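Local coordinates for CELL WALL surface anchor family protein (Streptococcus pneumoniae, PDB 2WW8) that serves as the adhesin of the pneumococcal pilus, a multidomain surface protein through which the bacterium probably recognises and attaches to host cells, at residues 49-54 and 722-727; 206-211 and 676-681; 283-288 and 435-440; 565-570 and 579-584. All blocks are in the same frame, centred on the assembly; numbering follows the deposited sequence.

Contact 1: residues 49-54 and 722-727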
# COMPACT_ATOMS: atom_id res chain seq x y z
N LYS A 49 32.65 -24.69 1.44
CA LYS A 49 33.78 -23.85 1.85
C LYS A 49 34.29 -24.15 3.26
O LYS A 49 33.49 -24.31 4.18
CB LYS A 49 33.48 -22.36 1.74
CG LYS A 49 34.64 -21.50 2.19
CD LYS A 49 34.23 -20.06 2.26
CE LYS A 49 35.38 -19.14 2.54
NZ LYS A 49 35.05 -17.74 2.11
N VAL A 50 35.61 -24.21 3.43
CA VAL A 50 36.23 -24.39 4.75
C VAL A 50 37.53 -23.58 4.85
O VAL A 50 38.25 -23.44 3.87
CB VAL A 50 36.42 -25.88 5.11
CG1 VAL A 50 37.47 -26.55 4.22
CG2 VAL A 50 36.74 -26.03 6.59
N VAL A 51 37.80 -23.02 6.03
CA VAL A 51 38.96 -22.16 6.22
C VAL A 51 39.76 -22.69 7.43
O VAL A 51 39.15 -23.11 8.43
CB VAL A 51 38.51 -20.67 6.38
CG1 VAL A 51 39.64 -19.74 6.86
CG2 VAL A 51 37.84 -20.13 5.09
N ILE A 52 41.09 -22.72 7.35
CA ILE A 52 41.95 -23.14 8.47
C ILE A 52 42.94 -22.06 8.88
O ILE A 52 43.69 -21.54 8.05
CB ILE A 52 42.75 -24.43 8.24
CG1 ILE A 52 41.88 -25.58 7.70
CG2 ILE A 52 43.32 -24.90 9.57
CD1 ILE A 52 41.94 -25.75 6.18
N LYS A 53 42.91 -21.72 10.17
CA LYS A 53 43.86 -20.82 10.80
C LYS A 53 44.80 -21.65 11.67
O LYS A 53 44.36 -22.64 12.27
CB LYS A 53 43.17 -19.80 11.71
CG LYS A 53 42.46 -18.67 11.00
CD LYS A 53 42.00 -17.62 11.99
CE LYS A 53 41.57 -16.39 11.22
NZ LYS A 53 41.63 -15.20 12.12
N GLU A 54 46.07 -21.22 11.72
CA GLU A 54 47.08 -21.77 12.64
C GLU A 54 47.67 -20.72 13.59
O GLU A 54 48.13 -19.66 13.14
CB GLU A 54 48.18 -22.50 11.88
CG GLU A 54 47.66 -23.60 10.95
CD GLU A 54 48.62 -24.77 10.81
OE1 GLU A 54 49.83 -24.56 11.10
OE2 GLU A 54 48.17 -25.87 10.42
N ARG A 722 25.06 -18.90 3.60
CA ARG A 722 25.42 -19.83 4.64
C ARG A 722 26.78 -19.46 5.26
O ARG A 722 27.68 -18.97 4.56
CB ARG A 722 25.45 -21.22 4.04
CG ARG A 722 25.15 -22.30 5.03
CD ARG A 722 25.06 -23.52 4.14
NE ARG A 722 23.68 -23.82 3.82
CZ ARG A 722 22.82 -24.19 4.76
NH1 ARG A 722 23.26 -24.26 6.01
NH2 ARG A 722 21.55 -24.47 4.46
N LYS A 723 26.91 -19.63 6.57
CA LYS A 723 28.21 -19.44 7.24
C LYS A 723 29.18 -20.58 6.97
O LYS A 723 28.78 -21.74 6.77
CB LYS A 723 28.04 -19.26 8.74
CG LYS A 723 27.53 -17.89 9.10
CD LYS A 723 26.93 -17.97 10.47
CE LYS A 723 26.14 -16.72 10.82
NZ LYS A 723 26.44 -16.47 12.27
N TYR A 724 30.46 -20.25 6.96
CA TYR A 724 31.45 -21.30 6.71
C TYR A 724 32.20 -21.65 7.99
O TYR A 724 32.40 -20.79 8.85
CB TYR A 724 32.37 -20.95 5.53
CG TYR A 724 33.22 -19.75 5.82
CD1 TYR A 724 34.37 -19.89 6.61
CD2 TYR A 724 32.87 -18.50 5.35
CE1 TYR A 724 35.15 -18.79 6.91
CE2 TYR A 724 33.65 -17.39 5.64
CZ TYR A 724 34.79 -17.56 6.41
OH TYR A 724 35.59 -16.49 6.73
N PRO A 725 32.60 -22.92 8.12
CA PRO A 725 33.47 -23.34 9.24
C PRO A 725 34.93 -22.87 9.13
O PRO A 725 35.54 -22.96 8.06
CB PRO A 725 33.38 -24.88 9.23
CG PRO A 725 32.99 -25.22 7.83
CD PRO A 725 32.24 -24.05 7.23
N GLU A 726 35.44 -22.36 10.25
CA GLU A 726 36.84 -21.99 10.44
C GLU A 726 37.46 -22.80 11.59
O GLU A 726 37.13 -22.60 12.77
CB GLU A 726 36.99 -20.48 10.64
CG GLU A 726 38.33 -20.06 11.17
CD GLU A 726 38.22 -18.81 12.01
OE1 GLU A 726 38.07 -17.75 11.36
OE2 GLU A 726 38.27 -18.89 13.27
N ILE A 727 38.33 -23.74 11.24
CA ILE A 727 39.16 -24.42 12.24
C ILE A 727 40.39 -23.59 12.62
O ILE A 727 41.10 -23.08 11.76
CB ILE A 727 39.70 -25.78 11.81
CG1 ILE A 727 38.57 -26.68 11.36
CG2 ILE A 727 40.33 -26.44 13.02
CD1 ILE A 727 38.87 -27.38 10.06
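With CG of Tyr724 lodged between its backbone N and carbonyl carbon (chi1 65°), the phenol ring swings across to Lys49, whose CG stands trans to its own N (chi1 179°) and whose chain then runs out straight. This puts CE of Lys49 over the middle of the ring, 3.9 Å from the centroid, in a CH-pi contact. NZ of Lys49 continues off-centre as a cation-pi partner at 4.2 Å from the Tyr724 centroid, while its charge is also paired with Glu139. Val51 CG2 meets the same ring obliquely, 3.5 Å from Tyr724 CE1. The backbones pair as parallel strands. Pro725 O takes the N-H of Val51 (N to O 3.0 Å), Ile727 N is bonded to Val51 O, and Lys53 N reaches Ile727 O at 2.8 Å in a nearly straight bond. Pro725 has no N-H to offer, and its CD rests 3.3 Å from Lys49 O. Val50 CG2 packs on Pro725 CG at 4.0 Å and also touches Ile727 CD1 at 4.3 Å. Lys53 NZ and Glu726 OE1 have opposite charges but stay beyond salt-bridge distance; Glu726 OE1 is salt-bridged to Arg137. Strand 724-730 thus enters the mixed sheet of the N-terminal prealbumin-like domain between strands 48-55 and 135-137, with 88-94 beyond 48-55, and Val50, Pro725 and Ile727 rest against strand 127-129 of the second sheet.

Contact 2: residues 206-211 and 676-681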
# COMPACT_ATOMS: atom_id res chain seq x y z
N ILE A 206 4.22 -11.65 6.44
CA ILE A 206 3.63 -11.64 5.12
C ILE A 206 2.21 -11.06 5.27
O ILE A 206 1.50 -11.40 6.21
CB ILE A 206 3.49 -13.07 4.53
CG1 ILE A 206 4.85 -13.79 4.54
CG2 ILE A 206 3.07 -12.95 3.09
CD1 ILE A 206 5.88 -13.10 3.70
N GLU A 207 1.83 -10.22 4.31
CA GLU A 207 0.49 -9.62 4.26
C GLU A 207 -0.13 -9.83 2.88
O GLU A 207 0.53 -9.53 1.88
CB GLU A 207 0.63 -8.10 4.52
CG GLU A 207 -0.67 -7.29 4.33
CD GLU A 207 -0.32 -5.83 4.05
OE1 GLU A 207 -0.08 -5.44 2.86
OE2 GLU A 207 -0.26 -5.12 5.08
N LEU A 208 -1.40 -10.25 2.84
CA LEU A 208 -2.26 -10.41 1.65
C LEU A 208 -3.48 -9.54 1.91
O LEU A 208 -3.96 -9.52 3.04
CB LEU A 208 -2.72 -11.86 1.46
CG LEU A 208 -1.72 -12.84 0.83
CD1 LEU A 208 -0.56 -13.16 1.76
CD2 LEU A 208 -2.47 -14.11 0.37
N THR A 209 -3.92 -8.82 0.88
CA THR A 209 -5.17 -8.10 0.97
C THR A 209 -6.00 -8.38 -0.29
O THR A 209 -5.44 -8.77 -1.32
CB THR A 209 -4.99 -6.58 1.13
OG1 THR A 209 -4.62 -5.97 -0.11
CG2 THR A 209 -4.01 -6.19 2.23
N VAL A 210 -7.33 -8.20 -0.16
CA VAL A 210 -8.26 -8.37 -1.26
C VAL A 210 -9.33 -7.30 -1.04
O VAL A 210 -9.79 -7.11 0.08
CB VAL A 210 -8.91 -9.77 -1.26
CG1 VAL A 210 -9.94 -9.82 -2.39
CG2 VAL A 210 -7.84 -10.85 -1.52
N SER A 211 -9.67 -6.58 -2.10
CA SER A 211 -10.75 -5.60 -2.03
C SER A 211 -11.65 -5.88 -3.21
O SER A 211 -11.19 -6.32 -4.29
CB SER A 211 -10.17 -4.19 -2.09
OG SER A 211 -9.93 -3.86 -3.43
N LEU A 676 -4.90 -10.40 5.52
CA LEU A 676 -4.42 -11.58 6.21
C LEU A 676 -2.93 -11.34 6.53
O LEU A 676 -2.18 -10.90 5.66
CB LEU A 676 -4.53 -12.81 5.32
CG LEU A 676 -3.78 -14.06 5.79
CD1 LEU A 676 -4.42 -14.73 6.99
CD2 LEU A 676 -3.67 -15.12 4.67
N THR A 677 -2.49 -11.59 7.76
CA THR A 677 -1.03 -11.56 7.99
C THR A 677 -0.58 -12.88 8.64
O THR A 677 -1.42 -13.54 9.27
CB THR A 677 -0.54 -10.41 8.88
OG1 THR A 677 -1.05 -10.60 10.19
CG2 THR A 677 -0.90 -9.01 8.36
N TYR A 678 0.69 -13.27 8.46
CA TYR A 678 1.22 -14.44 9.11
C TYR A 678 2.75 -14.32 8.98
O TYR A 678 3.27 -13.46 8.29
CB TYR A 678 0.67 -15.78 8.53
CG TYR A 678 0.92 -15.94 7.04
CD1 TYR A 678 -0.00 -15.45 6.08
CD2 TYR A 678 2.11 -16.50 6.57
CE1 TYR A 678 0.25 -15.58 4.70
CE2 TYR A 678 2.37 -16.65 5.19
CZ TYR A 678 1.44 -16.18 4.27
OH TYR A 678 1.72 -16.35 2.92
N ASN A 679 3.47 -15.20 9.65
CA ASN A 679 4.92 -15.12 9.69
C ASN A 679 5.49 -16.35 9.05
O ASN A 679 4.87 -17.42 9.16
CB ASN A 679 5.38 -14.98 11.15
CG ASN A 679 4.95 -13.65 11.76
OD1 ASN A 679 5.09 -12.57 11.15
ND2 ASN A 679 4.43 -13.72 12.97
N VAL A 680 6.63 -16.17 8.37
CA VAL A 680 7.38 -17.29 7.78
C VAL A 680 8.86 -17.17 8.14
O VAL A 680 9.35 -16.12 8.54
CB VAL A 680 7.27 -17.41 6.25
CG1 VAL A 680 5.77 -17.46 5.81
CG2 VAL A 680 8.02 -16.22 5.60
N ARG A 681 9.52 -18.30 7.92
CA ARG A 681 10.93 -18.42 8.12
C ARG A 681 11.52 -19.26 6.97
O ARG A 681 11.00 -20.34 6.62
CB ARG A 681 11.17 -19.13 9.46
CG ARG A 681 12.66 -19.16 9.89
CD ARG A 681 12.83 -19.93 11.20
NE ARG A 681 14.24 -19.90 11.59
CZ ARG A 681 15.10 -20.89 11.35
NH1 ARG A 681 14.71 -21.99 10.72
NH2 ARG A 681 16.37 -20.77 11.74
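Ile206 and Tyr678 form a hydrogen-bonded pair in an antiparallel beta ladder that joins strand 203-218 to strand 673-682, the latter belonging to the Ig-like region of the tip pilin. Four backbone bonds hold the ladder: Ile206 and Tyr678 exchange both of theirs, as do Leu208 and Leu676, with the Ile206 N to Tyr678 O bond at 2.8 Å and almost straight. The packing is tight on the face that carries Ile206, Leu208, Leu676 and Tyr678. Tyr678 holds CG between its backbone N and carbonyl carbon (chi1 57°), which folds the ring back over its neighbour across the ladder. CB of Ile206 sits above one face of that ring, displaced toward the rim and 3.7 Å from Tyr678 CZ. The two branches of Ile206 part there: Ile206 CG2 goes to Tyr678 OH at 3.7 Å, and Ile206 CG1 to Val680 CG1 at 4.0 Å. Leu208 CD1 approaches Tyr678 CE1 obliquely at 3.9 Å. The phenol oxygen, buried among these carbons, is hydrogen-bonded to Asp600 on strand 593-601, which also covers Leu208. The other face is looser and partly exposed. There Glu207 and Thr677 make the non-hydrogen-bonded pair, whose side chains barely meet, CB of Glu207 and CG2 of Thr677 being 4.2 Å apart; each leans instead on a backbone carbonyl of the facing strand. Their polar ends turn to other strands, Glu207 to Arg192 in a salt bridge and Thr677 to Thr622. Even so the backbones are close at this pair, where CA of Thr677 directs its hydrogen at Ile206 O from 3.1 Å.

Contact 3: residues 283-288 and 435-440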
# COMPACT_ATOMS: atom_id res chain seq x y z
N THR A 283 -23.89 31.93 -16.68
CA THR A 283 -24.25 32.98 -17.64
C THR A 283 -24.87 34.17 -16.94
O THR A 283 -25.38 34.10 -15.81
CB THR A 283 -25.23 32.51 -18.75
OG1 THR A 283 -26.45 32.00 -18.16
CG2 THR A 283 -24.57 31.38 -19.61
N GLU A 284 -24.85 35.29 -17.64
CA GLU A 284 -25.50 36.50 -17.13
C GLU A 284 -27.00 36.36 -17.15
O GLU A 284 -27.52 35.85 -18.13
CB GLU A 284 -25.08 37.72 -17.94
CG GLU A 284 -25.38 39.01 -17.20
CD GLU A 284 -24.76 40.20 -17.91
OE1 GLU A 284 -23.63 40.60 -17.60
OE2 GLU A 284 -25.39 40.73 -18.83
N PHE A 285 -27.68 36.75 -16.07
CA PHE A 285 -29.13 36.65 -15.98
C PHE A 285 -29.69 37.85 -15.23
O PHE A 285 -28.96 38.44 -14.43
CB PHE A 285 -29.51 35.34 -15.26
CG PHE A 285 -30.95 34.96 -15.51
CD1 PHE A 285 -31.35 34.63 -16.81
CD2 PHE A 285 -31.89 34.99 -14.50
CE1 PHE A 285 -32.67 34.33 -17.08
CE2 PHE A 285 -33.23 34.70 -14.76
CZ PHE A 285 -33.61 34.35 -16.07
N THR A 286 -30.96 38.18 -15.45
CA THR A 286 -31.70 39.28 -14.84
C THR A 286 -32.97 38.69 -14.20
O THR A 286 -33.71 37.89 -14.84
CB THR A 286 -32.04 40.35 -15.86
OG1 THR A 286 -30.83 40.96 -16.36
CG2 THR A 286 -32.87 41.52 -15.19
N VAL A 287 -33.22 39.09 -12.96
CA VAL A 287 -34.51 38.83 -12.29
C VAL A 287 -35.15 40.17 -11.91
O VAL A 287 -34.43 41.15 -11.75
CB VAL A 287 -34.42 37.97 -11.01
CG1 VAL A 287 -34.02 36.54 -11.39
CG2 VAL A 287 -33.47 38.62 -10.01
N GLU A 288 -36.48 40.20 -11.82
CA GLU A 288 -37.18 41.34 -11.29
C GLU A 288 -37.78 41.06 -9.93
O GLU A 288 -38.20 39.93 -9.62
CB GLU A 288 -38.29 41.84 -12.21
CG GLU A 288 -37.80 42.56 -13.44
CD GLU A 288 -38.98 43.19 -14.21
OE1 GLU A 288 -39.98 43.64 -13.58
OE2 GLU A 288 -38.92 43.24 -15.45
N SER A 435 -37.00 41.15 -25.01
CA SER A 435 -36.72 41.99 -23.81
C SER A 435 -36.21 41.21 -22.60
O SER A 435 -35.84 41.81 -21.60
CB SER A 435 -38.02 42.67 -23.36
OG SER A 435 -38.51 43.35 -24.48
N GLY A 436 -36.17 39.89 -22.67
CA GLY A 436 -35.56 39.11 -21.62
C GLY A 436 -36.61 38.30 -20.90
O GLY A 436 -37.80 38.69 -20.87
N GLU A 437 -36.15 37.21 -20.31
CA GLU A 437 -37.04 36.31 -19.58
C GLU A 437 -37.80 36.97 -18.43
O GLU A 437 -38.97 36.64 -18.19
CB GLU A 437 -36.20 35.16 -19.04
CG GLU A 437 -37.04 34.22 -18.17
CD GLU A 437 -36.44 32.81 -18.13
OE1 GLU A 437 -36.18 32.17 -19.19
OE2 GLU A 437 -36.15 32.45 -16.97
N HIS A 438 -37.12 37.86 -17.69
CA HIS A 438 -37.72 38.53 -16.55
C HIS A 438 -38.94 39.30 -17.00
O HIS A 438 -39.77 39.60 -16.16
CB HIS A 438 -36.73 39.53 -15.91
CG HIS A 438 -36.13 40.53 -16.85
ND1 HIS A 438 -36.51 41.86 -16.87
CD2 HIS A 438 -35.18 40.40 -17.80
CE1 HIS A 438 -35.80 42.51 -17.77
NE2 HIS A 438 -34.97 41.65 -18.34
N THR A 439 -39.08 39.64 -18.28
CA THR A 439 -40.28 40.39 -18.70
C THR A 439 -41.53 39.54 -18.99
O THR A 439 -42.67 40.08 -19.18
CB THR A 439 -40.04 41.29 -19.97
OG1 THR A 439 -39.84 40.44 -21.10
CG2 THR A 439 -38.88 42.30 -19.81
N ILE A 440 -41.35 38.23 -19.09
CA ILE A 440 -42.50 37.35 -19.31
C ILE A 440 -42.75 36.32 -18.24
O ILE A 440 -43.88 35.86 -18.09
CB ILE A 440 -42.41 36.57 -20.62
CG1 ILE A 440 -41.07 35.83 -20.63
CG2 ILE A 440 -42.69 37.57 -21.82
CD1 ILE A 440 -40.71 35.02 -21.85
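His438 and Glu288 bury the most surface here, and a hydrogen bond joins them: ND1 of His438 gives its proton to Glu288 OE2 at 3.1 Å, nearly straight at 168°. The carboxylate oxygen lies close to the imidazole plane and uses its anti lone pair, while the other oxygen, OE1, is salt-bridged to Arg298, so both ends of the carboxylate are tied. His438 CG occupies the position between backbone N and carbonyl carbon (chi1 53°), which stands the ring up against strand 284-292. One face of the imidazole receives CG2 of Thr286 over its centre, 3.7 Å from the centroid, as a CH-pi contact; CG2 of Thr439 covers the opposite face nearer the rim. The ring is therefore sandwiched between two methyl groups and fixed in rotation by its edge. Phe285 adds a second patch, its CZ directed at Glu437 OE2 from 3.3 Å near the plane of the phenyl ring. That carboxylate is itself held by Lys361 and Tyr394. Thr439 N and OG1 both bond to Gly436 O, shaping the 435-440 turn. The result is a histidine-carboxylate hydrogen bond at the surface, joining a long loop to a strand of an antiparallel sheet distinct from the parallel sheet of the integrin-like domain.

Contact 4: residues 565-570 and 579-584; sequences NYTNVT and LNRYFH
Tyr582 reaches from helix 575-583 to the outermost strand, 566-569, of a five-stranded parallel sheet, the core of an alpha/beta domain of the von Willebrand A (integrin I) type. Helix and strand run nearly antiparallel, at 160°, with axes 10.4 Å apart, and the tyrosine spans this gap. From CB the side chain sets out with CG trans to the carbonyl carbon (chi1 -79°), and CD1 passes over the rim of one face of the neighbouring Arg581 guanidinium. Farther along, Tyr582 CE1 lies 3.8 Å from Asn565 CA, while Tyr582 CE2 also approaches Asn565 O and Tyr582 CZ is 3.4 Å from that same oxygen. The amide of Asn565 is turned steeply against the ring. Phe535, on the adjacent strand 533-539, stacks with Tyr582. At the tip, Tyr582 OH sits among the backbone atoms of 565-567 without bonding to their N-H or carbonyl groups; its hydrogen-bond partners are Thr567 OG1 at 2.7 Å and the carbonyl of Glu564. This buried hydroxyl is thus gripped by a side chain of the strand and by the backbone just before it. Gln578 OE1 makes weak hydrogen bonds to both Thr567 OG1 and Arg581 NH2. Thr567 OG1 has a further, weak bond from Arg581 NH2 at 3.1 Å; the oxygen lies at the edge of the guanidinium, but the angle at the hydrogen is only 125°.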
# COMPACT_ATOMS: atom_id res chain seq x y z
N ASN A 565 -42.74 7.22 -7.28
CA ASN A 565 -41.41 7.73 -7.68
C ASN A 565 -41.07 9.10 -7.06
O ASN A 565 -39.97 9.64 -7.28
CB ASN A 565 -41.27 7.82 -9.21
CG ASN A 565 -40.83 6.51 -9.82
OD1 ASN A 565 -40.72 5.48 -9.15
ND2 ASN A 565 -40.59 6.57 -11.11
N TYR A 566 -41.98 9.62 -6.23
CA TYR A 566 -41.66 10.74 -5.33
C TYR A 566 -41.60 10.26 -3.87
O TYR A 566 -42.51 9.59 -3.40
CB TYR A 566 -42.80 11.77 -5.39
CG TYR A 566 -42.72 12.83 -4.28
CD1 TYR A 566 -41.60 13.67 -4.19
CD2 TYR A 566 -43.75 12.98 -3.35
CE1 TYR A 566 -41.52 14.65 -3.23
CE2 TYR A 566 -43.69 13.99 -2.34
CZ TYR A 566 -42.55 14.77 -2.29
OH TYR A 566 -42.42 15.80 -1.36
N THR A 567 -40.55 10.63 -3.14
CA THR A 567 -40.51 10.46 -1.70
C THR A 567 -40.04 11.77 -1.06
O THR A 567 -39.06 12.37 -1.54
CB THR A 567 -39.54 9.35 -1.27
OG1 THR A 567 -39.99 8.14 -1.88
CG2 THR A 567 -39.55 9.12 0.24
N ASN A 568 -40.73 12.13 0.01
CA ASN A 568 -40.34 13.27 0.83
C ASN A 568 -39.44 12.80 1.96
O ASN A 568 -39.85 11.99 2.75
CB ASN A 568 -41.54 14.03 1.38
CG ASN A 568 -41.15 15.38 1.99
OD1 ASN A 568 -40.38 16.10 1.40
ND2 ASN A 568 -41.66 15.70 3.19
N VAL A 569 -38.19 13.27 2.03
CA VAL A 569 -37.29 12.92 3.14
C VAL A 569 -37.36 13.98 4.23
O VAL A 569 -37.24 15.18 3.97
CB VAL A 569 -35.87 12.80 2.51
CG1 VAL A 569 -34.84 12.64 3.51
CG2 VAL A 569 -35.84 11.66 1.48
N THR A 570 -37.50 13.56 5.47
CA THR A 570 -37.58 14.53 6.54
C THR A 570 -36.22 14.62 7.24
O THR A 570 -35.82 15.64 7.76
CB THR A 570 -38.56 13.96 7.59
OG1 THR A 570 -39.87 14.18 7.09
CG2 THR A 570 -38.43 14.68 8.94
N LEU A 579 -32.20 8.21 -2.80
CA LEU A 579 -31.68 8.18 -4.16
C LEU A 579 -31.19 6.77 -4.45
O LEU A 579 -31.45 6.23 -5.54
CB LEU A 579 -30.51 9.15 -4.33
CG LEU A 579 -30.86 10.63 -4.27
CD1 LEU A 579 -29.59 11.48 -4.16
CD2 LEU A 579 -31.66 11.11 -5.49
N ASN A 580 -30.44 6.21 -3.51
CA ASN A 580 -30.02 4.83 -3.69
C ASN A 580 -31.15 3.79 -3.89
O ASN A 580 -31.04 2.88 -4.70
CB ASN A 580 -29.09 4.44 -2.53
CG ASN A 580 -28.13 3.33 -2.92
OD1 ASN A 580 -27.76 3.17 -4.09
ND2 ASN A 580 -27.82 2.50 -1.97
N ARG A 581 -32.21 3.89 -3.10
CA ARG A 581 -33.41 3.07 -3.24
C ARG A 581 -34.00 3.20 -4.65
O ARG A 581 -34.32 2.19 -5.29
CB ARG A 581 -34.45 3.52 -2.18
CG ARG A 581 -35.59 2.51 -2.01
CD ARG A 581 -36.56 2.89 -0.89
NE ARG A 581 -37.39 4.08 -1.21
CZ ARG A 581 -38.49 4.09 -1.98
NH1 ARG A 581 -38.97 2.99 -2.53
NH2 ARG A 581 -39.17 5.20 -2.17
N TYR A 582 -34.12 4.41 -5.18
CA TYR A 582 -34.71 4.58 -6.52
C TYR A 582 -33.71 4.04 -7.57
O TYR A 582 -34.12 3.36 -8.54
CB TYR A 582 -35.10 6.05 -6.80
CG TYR A 582 -36.38 6.50 -6.16
CD1 TYR A 582 -37.51 5.71 -6.21
CD2 TYR A 582 -36.49 7.76 -5.53
CE1 TYR A 582 -38.69 6.08 -5.64
CE2 TYR A 582 -37.71 8.16 -5.01
CZ TYR A 582 -38.78 7.33 -5.05
OH TYR A 582 -39.98 7.70 -4.52
N PHE A 583 -32.41 4.27 -7.34
CA PHE A 583 -31.40 3.68 -8.20
C PHE A 583 -31.62 2.14 -8.32
O PHE A 583 -31.53 1.56 -9.40
CB PHE A 583 -30.01 4.07 -7.69
CG PHE A 583 -28.85 3.64 -8.59
CD1 PHE A 583 -28.89 3.92 -9.95
CD2 PHE A 583 -27.76 2.95 -8.11
CE1 PHE A 583 -27.84 3.55 -10.81
CE2 PHE A 583 -26.72 2.51 -8.98
CZ PHE A 583 -26.76 2.85 -10.32
N HIS A 584 -31.85 1.49 -7.17
CA HIS A 584 -32.04 0.07 -7.11
C HIS A 584 -33.39 -0.35 -7.71
O HIS A 584 -33.66 -1.53 -7.79
CB HIS A 584 -31.83 -0.50 -5.69
CG HIS A 584 -30.41 -0.57 -5.26
ND1 HIS A 584 -29.69 0.53 -4.84
CD2 HIS A 584 -29.56 -1.63 -5.15
CE1 HIS A 584 -28.46 0.16 -4.52
NE2 HIS A 584 -28.36 -1.14 -4.70

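In the fold
The four contacts are strung along an elongated chain. Contact 1 closes the longest loop, and contacts 2, 3 and 4 are all nested inside it; contacts 3 and 4 also fall within the loop closed by contact 2. Contacts 1 and 3 lie on opposite sides of the chain's centre, about 96 Å apart, whereas contacts 3 and 4 share one side, about 34 Å apart. Contact 2 lies between, about 38 Å from contact 1 and about 42 Å from contact 4, all centre to centre. The magnesium ion held by Ser234, Ser236 and Asp387 is about 12 Å from the side chain of Tyr566 in contact 4; a calcium ion lies about 11 Å from that of Tyr678 in contact 2.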